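Local atomic coordinates of (S)-2-haloacid dehalogenase IVA (Burkholderia cepacia, PDB entry 2NO4), a protein that catalyses the hydrolytic dehalogenation of small (S)-2-haloalkanoic acids to (R)-2-hydroxyalkanoic acids, inverting the configuration of the carbon that loses the halide. Residues 17-20 with 24-27; 33-38 with 94-99; 100-105 with 131-136. All coordinates share one frame; numbering follows the deposited sequence. Where two conformers were deposited one is given.

Interaction 1 of 3, residues 17-20 with 24-27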
loop_
_atom_site.group_PDB
_atom_site.type_symbol
_atom_site.label_atom_id
_atom_site.label_comp_id
_atom_site.label_asym_id
_atom_site.label_seq_id
_atom_site.Cartn_x
_atom_site.Cartn_y
_atom_site.Cartn_z
ATOM N N CYS B 17 -4.867 18.457 -19.581
ATOM C CA CYS B 17 -4.207 17.155 -19.468
ATOM C C CYS B 17 -3.409 17.208 -18.211
ATOM O O CYS B 17 -2.495 18.008 -18.082
ATOM C CB CYS B 17 -3.292 16.870 -20.671
ATOM S SG CYS B 17 -4.254 16.692 -22.222
ATOM N N VAL B 18 -3.812 16.380 -17.248
ATOM C CA VAL B 18 -3.182 16.355 -15.947
ATOM C C VAL B 18 -2.451 15.019 -15.798
ATOM O O VAL B 18 -3.050 13.932 -15.986
ATOM C CB VAL B 18 -4.229 16.571 -14.802
ATOM C CG1 VAL B 18 -3.519 16.513 -13.467
ATOM C CG2 VAL B 18 -4.939 17.939 -14.975
ATOM N N PHE B 19 -1.158 15.132 -15.504
ATOM C CA PHE B 19 -0.228 14.036 -15.480
ATOM C C PHE B 19 0.253 13.659 -14.075
ATOM O O PHE B 19 0.666 14.503 -13.308
ATOM C CB PHE B 19 1.026 14.414 -16.307
ATOM C CG PHE B 19 0.792 14.351 -17.780
ATOM C CD1 PHE B 19 0.294 15.469 -18.486
ATOM C CD2 PHE B 19 0.991 13.164 -18.465
ATOM C CE1 PHE B 19 0.038 15.384 -19.848
ATOM C CE2 PHE B 19 0.738 13.076 -19.861
ATOM C CZ PHE B 19 0.269 14.201 -20.531
ATOM N N ASP B 20 0.225 12.364 -13.789
ATOM C CA ASP B 20 1.041 11.774 -12.736
ATOM C C ASP B 20 2.522 11.979 -13.054
ATOM O O ASP B 20 2.907 12.090 -14.226
ATOM C CB ASP B 20 0.674 10.280 -12.633
ATOM C CG ASP B 20 1.522 9.540 -11.645
ATOM O OD1 ASP B 20 1.254 9.713 -10.449
ATOM O OD2 ASP B 20 2.432 8.778 -12.064
ATOM N N THR B 24 5.023 7.748 -14.456
ATOM C CA THR B 24 4.342 8.141 -15.699
ATOM C C THR B 24 5.252 8.998 -16.577
ATOM O O THR B 24 5.544 8.627 -17.714
ATOM C CB THR B 24 3.035 8.866 -15.367
ATOM O OG1 THR B 24 2.248 8.020 -14.523
ATOM C CG2 THR B 24 2.197 9.227 -16.650
ATOM N N LEU B 25 5.683 10.144 -16.045
ATOM C CA LEU B 25 6.615 11.025 -16.754
ATOM C C LEU B 25 8.052 10.717 -16.366
ATOM O O LEU B 25 8.936 10.857 -17.189
ATOM C CB LEU B 25 6.325 12.510 -16.460
ATOM C CG LEU B 25 4.948 13.013 -16.935
ATOM C CD1 LEU B 25 4.727 14.469 -16.552
ATOM C CD2 LEU B 25 4.727 12.778 -18.451
ATOM N N LEU B 26 8.248 10.291 -15.116
ATOM C CA LEU B 26 9.563 10.012 -14.528
ATOM C C LEU B 26 9.673 8.521 -14.237
ATOM O O LEU B 26 8.759 7.914 -13.686
ATOM C CB LEU B 26 9.749 10.792 -13.226
ATOM C CG LEU B 26 9.688 12.317 -13.374
ATOM C CD1 LEU B 26 9.807 13.024 -12.019
ATOM C CD2 LEU B 26 10.817 12.748 -14.325
ATOM N N ASP B 27 10.826 7.961 -14.560
ATOM C CA ASP B 27 11.042 6.515 -14.485
ATOM C C ASP B 27 11.543 6.108 -13.086
ATOM O O ASP B 27 12.718 6.273 -12.791
ATOM C CB ASP B 27 12.048 6.135 -15.569
ATOM C CG ASP B 27 12.213 4.662 -15.719
ATOM O OD1 ASP B 27 11.911 3.892 -14.780
ATOM O OD2 ASP B 27 12.654 4.275 -16.807
#

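Interaction 2 of 3, residues 33-38 with 94-99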
loop_
_atom_site.group_PDB
_atom_site.type_symbol
_atom_site.label_atom_id
_atom_site.label_comp_id
_atom_site.label_asym_id
_atom_site.label_seq_id
_atom_site.Cartn_x
_atom_site.Cartn_y
_atom_site.Cartn_z
ATOM N N MET B 33 18.624 1.494 -11.102
ATOM C CA MET B 33 19.228 0.945 -12.324
ATOM C C MET B 33 20.581 1.579 -12.622
ATOM O O MET B 33 21.540 0.886 -12.954
ATOM C CB MET B 33 18.271 1.136 -13.498
ATOM C CG MET B 33 18.227 0.005 -14.541
ATOM S SD MET B 33 16.765 0.205 -15.626
ATOM C CE MET B 33 15.511 -0.714 -14.713
ATOM N N ARG B 34 20.670 2.888 -12.457
ATOM C CA ARG B 34 21.909 3.608 -12.673
ATOM C C ARG B 34 23.002 3.319 -11.634
ATOM O O ARG B 34 24.153 3.649 -11.855
ATOM C CB ARG B 34 21.613 5.105 -12.798
ATOM C CG ARG B 34 20.693 5.381 -14.025
ATOM C CD ARG B 34 20.759 6.821 -14.568
ATOM N NE ARG B 34 19.988 7.792 -13.780
ATOM C CZ ARG B 34 20.494 8.586 -12.834
ATOM N NH1 ARG B 34 21.792 8.527 -12.530
ATOM N NH2 ARG B 34 19.695 9.441 -12.178
ATOM N N ASN B 35 22.636 2.693 -10.515
ATOM C CA ASN B 35 23.557 2.416 -9.418
ATOM C C ASN B 35 23.535 0.929 -9.066
ATOM O O ASN B 35 23.870 0.542 -7.957
ATOM C CB ASN B 35 23.153 3.223 -8.184
ATOM C CG ASN B 35 23.306 4.716 -8.387
ATOM O OD1 ASN B 35 24.399 5.266 -8.202
ATOM N ND2 ASN B 35 22.202 5.393 -8.758
ATOM N N ALA B 36 23.111 0.115 -10.029
ATOM C CA ALA B 36 22.903 -1.307 -9.815
ATOM C C ALA B 36 24.213 -2.024 -9.413
ATOM O O ALA B 36 24.216 -2.863 -8.506
ATOM C CB ALA B 36 22.295 -1.916 -11.063
ATOM N N ASP B 37 25.331 -1.658 -10.052
ATOM C CA ASP B 37 26.666 -2.242 -9.731
ATOM C C ASP B 37 27.083 -1.994 -8.274
ATOM O O ASP B 37 27.647 -2.860 -7.621
ATOM C CB ASP B 37 27.770 -1.690 -10.678
ATOM C CG ASP B 37 27.579 -2.097 -12.149
ATOM O OD1 ASP B 37 26.666 -2.891 -12.483
ATOM O OD2 ASP B 37 28.374 -1.623 -12.993
ATOM N N GLU B 38 26.828 -0.778 -7.796
ATOM C CA GLU B 38 27.073 -0.392 -6.432
ATOM C C GLU B 38 26.180 -1.164 -5.455
ATOM O O GLU B 38 26.614 -1.497 -4.355
ATOM C CB GLU B 38 26.848 1.127 -6.272
ATOM C CG GLU B 38 27.833 2.034 -7.046
ATOM C CD GLU B 38 27.403 2.406 -8.492
ATOM O OE1 GLU B 38 27.755 3.529 -8.909
ATOM O OE2 GLU B 38 26.748 1.626 -9.224
ATOM N N LYS B 94 22.730 5.106 0.366
ATOM C CA LYS B 94 21.573 5.982 0.610
ATOM C C LYS B 94 21.732 7.360 -0.053
ATOM O O LYS B 94 20.824 7.819 -0.763
ATOM C CB LYS B 94 21.290 6.129 2.101
ATOM C CG LYS B 94 19.985 6.818 2.413
ATOM C CD LYS B 94 19.711 6.762 3.904
ATOM C CE LYS B 94 18.639 7.761 4.244
ATOM N NZ LYS B 94 18.229 7.698 5.680
ATOM N N ASP B 95 22.874 8.003 0.180
ATOM C CA ASP B 95 23.179 9.299 -0.437
ATOM C C ASP B 95 23.105 9.227 -1.952
ATOM O O ASP B 95 22.474 10.067 -2.580
ATOM C CB ASP B 95 24.576 9.792 -0.007
ATOM C CG ASP B 95 24.672 10.111 1.500
ATOM O OD1 ASP B 95 23.627 10.315 2.174
ATOM O OD2 ASP B 95 25.819 10.163 2.029
ATOM N N ARG B 96 23.772 8.233 -2.542
ATOM C CA ARG B 96 23.768 8.010 -3.995
ATOM C C ARG B 96 22.372 7.786 -4.566
ATOM O O ARG B 96 21.994 8.347 -5.608
ATOM C CB ARG B 96 24.632 6.803 -4.358
ATOM C CG ARG B 96 26.126 7.114 -4.445
ATOM C CD ARG B 96 26.911 5.883 -4.944
ATOM N NE ARG B 96 26.813 5.778 -6.405
ATOM C CZ ARG B 96 27.783 6.148 -7.243
ATOM N NH1 ARG B 96 28.941 6.607 -6.765
ATOM N NH2 ARG B 96 27.605 6.044 -8.561
ATOM N N LEU B 97 21.601 6.953 -3.883
ATOM C CA LEU B 97 20.251 6.581 -4.383
ATOM C C LEU B 97 19.228 7.727 -4.239
ATOM O O LEU B 97 18.423 7.969 -5.142
ATOM C CB LEU B 97 19.796 5.271 -3.739
ATOM C CG LEU B 97 20.520 3.987 -4.215
ATOM C CD1 LEU B 97 19.986 2.759 -3.477
ATOM C CD2 LEU B 97 20.352 3.796 -5.698
ATOM N N MET B 98 19.301 8.460 -3.129
ATOM C CA MET B 98 18.492 9.683 -2.943
ATOM C C MET B 98 18.849 10.797 -3.948
ATOM O O MET B 98 17.953 11.470 -4.465
ATOM C CB MET B 98 18.585 10.185 -1.491
ATOM C CG MET B 98 17.941 9.255 -0.438
ATOM S SD MET B 98 16.184 8.839 -0.725
ATOM C CE MET B 98 15.332 10.385 -0.343
ATOM N N SER B 99 20.146 10.982 -4.247
ATOM C CA SER B 99 20.552 11.958 -5.275
ATOM C C SER B 99 20.041 11.566 -6.634
ATOM O O SER B 99 19.617 12.418 -7.393
ATOM C CB SER B 99 22.073 12.103 -5.383
ATOM O OG SER B 99 22.562 12.508 -4.142
#

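Interaction 3 of 3, residues 100-105 with 131-136. With SO4 (sulfate ion), chain I.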
loop_
_atom_site.group_PDB
_atom_site.type_symbol
_atom_site.label_atom_id
_atom_site.label_comp_id
_atom_site.label_asym_id
_atom_site.label_seq_id
_atom_site.Cartn_x
_atom_site.Cartn_y
_atom_site.Cartn_z
ATOM N N ALA B 100 20.073 10.271 -6.935
ATOM C CA ALA B 100 19.558 9.790 -8.201
ATOM C C ALA B 100 18.052 9.995 -8.292
ATOM O O ALA B 100 17.532 10.331 -9.344
ATOM C CB ALA B 100 19.947 8.321 -8.406
ATOM N N TYR B 101 17.349 9.840 -7.178
ATOM C CA TYR B 101 15.915 10.003 -7.150
ATOM C C TYR B 101 15.545 11.466 -7.370
ATOM O O TYR B 101 14.536 11.792 -8.005
ATOM C CB TYR B 101 15.329 9.510 -5.803
ATOM C CG TYR B 101 13.890 9.053 -5.969
ATOM C CD1 TYR B 101 13.591 7.694 -6.166
ATOM C CD2 TYR B 101 12.826 9.979 -5.993
ATOM C CE1 TYR B 101 12.284 7.270 -6.346
ATOM C CE2 TYR B 101 11.523 9.559 -6.194
ATOM C CZ TYR B 101 11.272 8.200 -6.367
ATOM O OH TYR B 101 9.998 7.778 -6.546
ATOM N N LYS B 102 16.383 12.353 -6.840
ATOM C CA LYS B 102 16.119 13.786 -6.907
ATOM C C LYS B 102 16.137 14.217 -8.359
ATOM O O LYS B 102 15.450 15.156 -8.726
ATOM C CB LYS B 102 17.144 14.572 -6.072
ATOM C CG LYS B 102 16.590 15.880 -5.582
ATOM C CD LYS B 102 17.477 16.568 -4.563
ATOM C CE LYS B 102 17.031 18.018 -4.489
ATOM N NZ LYS B 102 17.821 18.850 -3.535
ATOM N N GLU B 103 16.897 13.503 -9.186
ATOM C CA GLU B 103 16.933 13.744 -10.622
ATOM C C GLU B 103 16.631 12.501 -11.485
ATOM O O GLU B 103 17.405 12.111 -12.374
ATOM C CB GLU B 103 18.252 14.418 -10.987
ATOM C CG GLU B 103 18.399 15.743 -10.176
ATOM C CD GLU B 103 19.522 16.670 -10.637
ATOM O OE1 GLU B 103 20.356 16.274 -11.511
ATOM O OE2 GLU B 103 19.537 17.815 -10.110
ATOM N N LEU B 104 15.479 11.889 -11.201
ATOM C CA LEU B 104 14.963 10.743 -11.976
ATOM C C LEU B 104 14.836 11.065 -13.453
ATOM O O LEU B 104 14.319 12.124 -13.806
ATOM C CB LEU B 104 13.559 10.361 -11.494
ATOM C CG LEU B 104 13.265 9.463 -10.330
ATOM C CD1 LEU B 104 11.811 9.038 -10.501
ATOM C CD2 LEU B 104 14.195 8.207 -10.222
ATOM N N SER B 105 15.285 10.127 -14.289
ATOM C CA SER B 105 15.117 10.160 -15.745
ATOM C C SER B 105 13.655 10.265 -16.143
ATOM O O SER B 105 12.786 9.560 -15.575
ATOM C CB SER B 105 15.635 8.849 -16.361
ATOM O OG SER B 105 16.960 8.604 -15.963
ATOM N N ASN B 131 6.519 16.347 -3.127
ATOM C CA ASN B 131 6.613 17.743 -2.653
ATOM C C ASN B 131 7.431 18.577 -3.652
ATOM O O ASN B 131 8.220 18.009 -4.448
ATOM C CB ASN B 131 7.218 17.796 -1.239
ATOM C CG ASN B 131 8.586 17.107 -1.140
ATOM O OD1 ASN B 131 8.668 15.872 -1.144
ATOM N ND2 ASN B 131 9.667 17.905 -0.990
ATOM N N ASP B 132 7.266 19.894 -3.623
ATOM C CA ASP B 132 7.853 20.733 -4.663
ATOM C C ASP B 132 9.354 20.552 -4.825
ATOM O O ASP B 132 9.867 20.441 -5.925
ATOM C CB ASP B 132 7.488 22.201 -4.468
ATOM C CG ASP B 132 7.714 23.008 -5.727
ATOM O OD1 ASP B 132 8.644 23.831 -5.730
ATOM O OD2 ASP B 132 6.981 22.791 -6.718
ATOM N N GLU B 133 10.078 20.528 -3.719
ATOM C CA GLU B 133 11.529 20.460 -3.810
ATOM C C GLU B 133 12.069 19.254 -4.603
ATOM O O GLU B 133 12.900 19.429 -5.510
ATOM C CB GLU B 133 12.215 20.509 -2.444
ATOM C CG GLU B 133 13.725 20.668 -2.635
ATOM C CD GLU B 133 14.510 20.573 -1.366
ATOM O OE1 GLU B 133 15.710 20.178 -1.444
ATOM O OE2 GLU B 133 13.936 20.897 -0.287
ATOM N N MET B 134 11.628 18.036 -4.253
ATOM C CA MET B 134 12.069 16.851 -4.994
ATOM C C MET B 134 11.558 16.853 -6.458
ATOM O O MET B 134 12.295 16.502 -7.378
ATOM C CB MET B 134 11.687 15.557 -4.242
ATOM C CG MET B 134 10.215 15.166 -4.306
ATOM S SD MET B 134 9.872 13.709 -3.314
ATOM C CE MET B 134 10.497 12.411 -4.446
ATOM N N LEU B 135 10.320 17.279 -6.664
ATOM C CA LEU B 135 9.695 17.191 -7.973
ATOM C C LEU B 135 10.298 18.230 -8.935
ATOM O O LEU B 135 10.581 17.918 -10.098
ATOM C CB LEU B 135 8.198 17.427 -7.870
ATOM C CG LEU B 135 7.240 16.561 -8.700
ATOM C CD1 LEU B 135 5.934 17.323 -8.763
ATOM C CD2 LEU B 135 7.711 16.189 -10.107
ATOM N N GLN B 136 10.468 19.459 -8.444
ATOM C CA GLN B 136 11.087 20.531 -9.232
ATOM C C GLN B 136 12.497 20.195 -9.709
ATOM O O GLN B 136 12.832 20.414 -10.892
ATOM C CB GLN B 136 11.045 21.876 -8.476
ATOM C CG GLN B 136 9.730 22.631 -8.673
ATOM C CD GLN B 136 9.424 22.885 -10.169
ATOM O OE1 GLN B 136 8.419 22.404 -10.710
ATOM N NE2 GLN B 136 10.321 23.615 -10.838
HETATM S S SO4 I . 9.022 21.900 -0.297
HETATM O O1 SO4 I . 10.077 22.854 -0.654
HETATM O O2 SO4 I . 9.139 21.606 1.149
HETATM O O3 SO4 I . 7.715 22.532 -0.586
HETATM O O4 SO4 I . 9.223 20.666 -1.085
HETATM O O HOH W 1 12.448 13.582 -7.411
HETATM O O HOH W 2 17.019 17.584 -1.147
#

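Interaction 1 of 3, residues 17-20 with 24-27
Asp20, the nucleophile of the active site, and Thr24 meet across the tight bend that follows strand 16-19, and one short hydrogen bond joins them. Thr24 OG1 donates to Asp20 OD2 at 2.6 Å, reaching that oxygen from its anti side and only 18° out of the carboxylate plane. Both first torsions matter here. The carboxylate of Asp20 lies anti to its own nitrogen (chi1 176°), which swings OD2 toward the threonine, while Thr24 keeps OG1 anti to its carbonyl carbon (chi1 -55°) and sends its methyl in another direction. That methyl, CG2, lies 4.5 Å from Phe19 CD2, at the edge of the ring and near its plane.

Leu25 fills the other half of the contact. Its CD1 rests on Phe19 CB at 3.7 Å, and Leu25 CD2 lies 3.8 Å from Phe19 CD2, oblique to the ring; the two side chains cross at about a right angle. Leu25 CG also comes within 3.5 Å of Asp20 O, while Thr24 CB is 3.4 Å from the same carbonyl oxygen. This oxygen is buried among carbon atoms and has no polar partner in the model. Leu114 of helix 110-119 touches both Phe19 and Leu25.

Aspartate at the end of the first strand followed by this turn is the first sequence motif of the HAD superfamily. Thr24 OG1 is also bonded to Ser186 N, and Asp20 OD1 makes a salt bridge with Lys161. Each carboxylate oxygen therefore has a different neighbour, and the rotation of the group is held from two directions. Such a grip would be expected to keep the nucleophile oriented for attack on the haloacid, consistent with the importance for activity inferred for Thr24.

Interaction 2 of 3, residues 33-38 with 94-99
Asn35 and Arg96 join two parts of the helical cap domain, the all-helical unit that this family inserts after the first strand of the HAD core. Asn35 occupies the N-cap position of the short helix 36-39, as the third residue of a type I turn running from Met33 to Ala36, and Arg96 stands on the long helix 90-102.

The amide oxygen of Asn35 accepts from the arginine. Arg96 NE points its hydrogen at Asn35 OD1 over 3.1 Å with an N-H...O angle of 156°, and OD1 lies at the edge of the guanidinium, close to its plane. Arg96 NH2 adds a weak second bond to the same oxygen at 3.3 Å. The two flat groups are nevertheless turned steeply, their planes 78° apart. A bend in the arginine chain at chi3 (80°) turns its end so that NE and NH2 both look at OD1. At the other end of the amide, Asn35 ND2 donates back to Ala31 O in helix 30-33, which fixes which way round the amide sits.

Glu38, in the first turn of the helix that Asn35 precedes, reaches the same arginine from a different side. Its OE1 stands over one face of the guanidinium, 2.5 Å from Arg96 NH2 in a salt bridge; that length is short, and little should be read into it. Glu38 CG lies over the guanidinium, offset toward its rim, and the bend at chi2 beyond it turns the carboxylate toward NH2. Edge and face of the group are thus taken by different residues of the 33-38 segment.

Beneath the polar pair the packing becomes apolar. Leu97, which also touches Leu46 and Trp50 of helix 43-63, lays its methyl CD2 against Asn35 CB at 3.8 Å.

Interaction 3 of 3, residues 100-105 with 131-136
Lys102 reaches from the last turn of helix 90-102 to Glu133 in the first turn of helix 132-141. From CB the chain runs out extended, and CE comes 4.0 Å from Glu133 OE1. The tip, NZ, makes a salt bridge at 3.3 Å with that oxygen, which receives it on its anti lone pair, the side away from the other carboxylate oxygen, and a water bridges the same two atoms. This pair lies on the outer side.

Deeper in, the methyl CE of Met134 meets Tyr101 obliquely, 3.5 Å from CE2 of the ring; the bend of the methionine at chi3 turns CE to the ring. A second water donates to both Tyr101 O and Met134 O, tying the two backbones. At the helix start, a sulfate ion, probably from the crystallisation liquor, takes bonds at its O4 from Asn131 ND2 and Glu133 N, each 2.8 Å long.

Met134 also touches Tyr22, a haloacid-binding residue, and Trp71 of helix 70-84, while Leu135 packs on strand 123-128: helix 132-141 lies between the cap helices and the core sheet, beside Tyr22.

In the fold
From the N terminus, strand 16-19 enters the core sheet and interaction 1 closes a bend of only three residues. The chain then passes into the cap, where interaction 2 closes a long, mostly helical excursion by bringing helix 90-102 back to the 33-38 turn. Interaction 3 starts directly after it on the same helix and spans the return through helix 110-119 and strand 123-128 to helix 132-141. The three follow in series, without nesting or crossing. Asp27 N and Ser105 O, 2.7 Å apart in a probable hydrogen bond, pair the outgoing and returning connections, joining interactions 1 and 3, while Asn35 touches Ala100 between interactions 2 and 3.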